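Local coordinates for chalcone-flavanone isomerase family protein (Arabidopsis thaliana, PDB 4DOO) that binds fatty acids in the plastid, with a preference for saturated ones, through a chalcone-isomerase-like fold, at residues E184-F187 and D188-A191. Sequence-based numbering, arbitrary orientation.
With DAO (lauric acid), chain C.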
ATOM      1  N   GLU A 184       6.787   6.252   7.625  1.00 21.62           N
ATOM      2  CA  GLU A 184       8.123   6.453   8.175  1.00 21.10           C
ATOM      3  C   GLU A 184       8.973   5.185   8.257  1.00 23.44           C
ATOM      4  O   GLU A 184      10.190   5.227   8.052  1.00 21.94           O
ATOM      5  CB  GLU A 184       8.013   7.082   9.567  1.00 27.64           C
ATOM      6  CG  GLU A 184       9.344   7.447  10.197  1.00 32.88           C
ATOM      7  CD  GLU A 184      10.167   8.366   9.316  1.00 40.74           C
ATOM      8  OE1 GLU A 184       9.604   9.355   8.797  1.00 41.62           O
ATOM      9  OE2 GLU A 184      11.377   8.099   9.147  1.00 43.86           O
ATOM     10  N   GLU A 185       8.335   4.063   8.570  1.00 21.12           N
ATOM     11  CA  GLU A 185       9.034   2.788   8.683  1.00 22.58           C
ATOM     12  C   GLU A 185       8.357   1.776   7.750  1.00 23.21           C
ATOM     13  O   GLU A 185       7.646   0.878   8.197  1.00 23.85           O
ATOM     14  CB  GLU A 185       8.979   2.315  10.137  1.00 28.67           C
ATOM     15  CG  GLU A 185       9.651   3.288  11.101  1.00 35.02           C
ATOM     16  CD  GLU A 185       9.249   3.073  12.549  1.00 42.06           C
ATOM     17  OE1 GLU A 185       8.049   3.222  12.868  1.00 46.74           O
ATOM     18  OE2 GLU A 185      10.138   2.760  13.370  1.00 44.71           O
ATOM     19  N   PRO A 186       8.588   1.917   6.433  1.00 22.66           N
ATOM     20  CA  PRO A 186       8.031   1.072   5.374  1.00 22.23           C
ATOM     21  C   PRO A 186       8.703  -0.281   5.171  1.00 19.71           C
ATOM     22  O   PRO A 186       9.825  -0.512   5.611  1.00 16.91           O
ATOM     23  CB  PRO A 186       8.170   1.957   4.145  1.00 21.86           C
ATOM     24  CG  PRO A 186       9.503   2.581   4.382  1.00 23.20           C
ATOM     25  CD  PRO A 186       9.426   2.982   5.849  1.00 24.68           C
ATOM     26  N   PHE A 187       8.001  -1.175   4.483  1.00 19.59           N
ATOM     27  CA  PHE A 187       8.533  -2.499   4.197  1.00 20.51           C
ATOM     28  C   PHE A 187       9.735  -2.380   3.267  1.00 20.54           C
ATOM     29  O   PHE A 187      10.676  -3.168   3.342  1.00 18.77           O
ATOM     30  CB  PHE A 187       7.472  -3.357   3.504  1.00 20.67           C
ATOM     31  CG  PHE A 187       6.389  -3.847   4.414  1.00 19.56           C
ATOM     32  CD1 PHE A 187       5.058  -3.807   4.010  1.00 26.01           C
ATOM     33  CD2 PHE A 187       6.696  -4.377   5.661  1.00 22.43           C
ATOM     34  CE1 PHE A 187       4.044  -4.289   4.834  1.00 23.54           C
ATOM     35  CE2 PHE A 187       5.691  -4.864   6.493  1.00 25.04           C
ATOM     36  CZ  PHE A 187       4.361  -4.819   6.077  1.00 23.16           C
ATOM     37  N   ASP A 188       9.695  -1.379   2.393  1.00 16.18           N
ATOM     38  CA  ASP A 188      10.750  -1.177   1.412  1.00 17.85           C
ATOM     39  C   ASP A 188      11.020   0.319   1.249  1.00 19.18           C
ATOM     40  O   ASP A 188      10.264   1.033   0.589  1.00 15.31           O
ATOM     41  CB  ASP A 188      10.295  -1.804   0.086  1.00 19.03           C
ATOM     42  CG  ASP A 188      11.385  -1.841  -0.961  1.00 22.58           C
ATOM     43  OD1 ASP A 188      11.441  -2.846  -1.704  1.00 19.48           O
ATOM     44  OD2 ASP A 188      12.172  -0.875  -1.057  1.00 25.73           O
ATOM     45  N   LYS A 189      12.106   0.790   1.851  1.00 19.00           N
ATOM     46  CA  LYS A 189      12.437   2.206   1.771  1.00 21.94           C
ATOM     47  C   LYS A 189      12.636   2.701   0.345  1.00 20.56           C
ATOM     48  O   LYS A 189      12.197   3.799   0.003  1.00 20.06           O
ATOM     49  CB  LYS A 189      13.671   2.510   2.623  1.00 23.70           C
ATOM     50  CG  LYS A 189      13.446   2.226   4.096  1.00 29.14           C
ATOM     51  CD  LYS A 189      14.064   3.299   4.982  1.00 35.80           C
ATOM     52  CE  LYS A 189      13.736   3.044   6.444  1.00 39.96           C
ATOM     53  NZ  LYS A 189      14.200   4.146   7.329  1.00 43.41           N
ATOM     54  N   ASN A 190      13.282   1.896  -0.494  1.00 20.24           N
ATOM     55  CA  ASN A 190      13.508   2.295  -1.877  1.00 22.34           C
ATOM     56  C   ASN A 190      12.172   2.554  -2.578  1.00 20.41           C
ATOM     57  O   ASN A 190      12.038   3.508  -3.348  1.00 18.28           O
ATOM     58  CB  ASN A 190      14.291   1.209  -2.627  1.00 26.91           C
ATOM     59  CG  ASN A 190      14.556   1.575  -4.080  1.00 30.22           C
ATOM     60  OD1 ASN A 190      15.257   2.545  -4.373  1.00 33.43           O
ATOM     61  ND2 ASN A 190      13.993   0.798  -4.997  1.00 32.08           N
ATOM     62  N   ALA A 191      11.184   1.706  -2.301  1.00 17.94           N
ATOM     63  CA  ALA A 191       9.868   1.853  -2.907  1.00 17.88           C
ATOM     64  C   ALA A 191       9.199   3.135  -2.431  1.00 15.60           C
ATOM     65  O   ALA A 191       8.515   3.803  -3.200  1.00 14.82           O
ATOM     66  CB  ALA A 191       8.986   0.648  -2.571  1.00 17.70           C
TER
HETATM   67  O1  DAO C 301       2.093  -7.815   6.916  1.00 22.31           O
HETATM   68  O2  DAO C 301       2.627  -7.561   4.792  1.00 17.68           O
HETATM   69  C1  DAO C 301       1.870  -7.355   5.770  1.00 24.46           C
HETATM   70  C2  DAO C 301       0.623  -6.528   5.554  1.00 24.33           C
HETATM   71  C3  DAO C 301      -0.359  -7.293   4.683  1.00 25.00           C
HETATM   72  C4  DAO C 301      -1.710  -6.567   4.602  1.00 23.86           C
HETATM   73  C5  DAO C 301      -2.588  -7.161   3.500  1.00 25.69           C
HETATM   74  C6  DAO C 301      -3.298  -8.427   3.973  1.00 26.06           C
HETATM   75  C7  DAO C 301      -3.633  -9.343   2.808  1.00 28.69           C
HETATM   76  C8  DAO C 301      -3.897 -10.754   3.313  1.00 31.63           C
HETATM   77  C9  DAO C 301      -4.075 -11.727   2.161  1.00 34.69           C
HETATM   78  C10 DAO C 301      -4.421 -13.116   2.690  1.00 39.34           C
HETATM   79  C11 DAO C 301      -5.263 -13.884   1.677  1.00 40.17           C
HETATM   80  C12 DAO C 301      -5.422 -15.328   2.100  1.00 40.29           C
HETATM   81  O   HOH W   1      13.340   6.766   7.137  1.00 42.64           O
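Lys189 meets the ring of Pro186 at its CG corner, where the loop that follows helix 171-182 turns into helix 189-202. Its CB leads to CG, which rests 4.0 Å from Pro186 CG, the two side chains crossing at about a right angle; the same proline carbon lies 3.9 Å from Lys189 CA. The chain bends about its CB-CG bond (chi2 -139°), and CD and CE, extended beyond that point, carry the amine back along the loop toward Glu184. There NZ gives a hydrogen bond to a water 2.8 Å away, and this water donates in turn to Glu184 OE2, so the opposite charges are bridged by solvent, with NZ and OE2 themselves 5.2 Å apart.

Between proline and lysine, Asp188 is the N-cap of the helix. With CG anti to the backbone N (chi1 -172°), its carboxylate turns toward the backbone N-H groups that open the helix, and OD2 accepts from Ala191 N at 3.0 Å, the donor arriving from well above the carboxylate plane. OD1 serves a different element, taking a hydrogen bond from Leu29 N in strand 22-33.

Phe187 leads into the fatty-acid pocket instead. Its ring packs edge-to-face with Tyr181 and touches Tyr43, while CZ comes within 3.5 Å of O2 of one of two bound lauric acids, met obliquely by the ring; the carboxylate of this ligand is hydrogen-bonded by Arg30, Tyr43 and Ser110. The chemistry thus divides along the turn: a hydrated, probably weak charge pairing at the surface, a capped helix start tied to the sheet, and an aromatic wall beside the ligand headgroup.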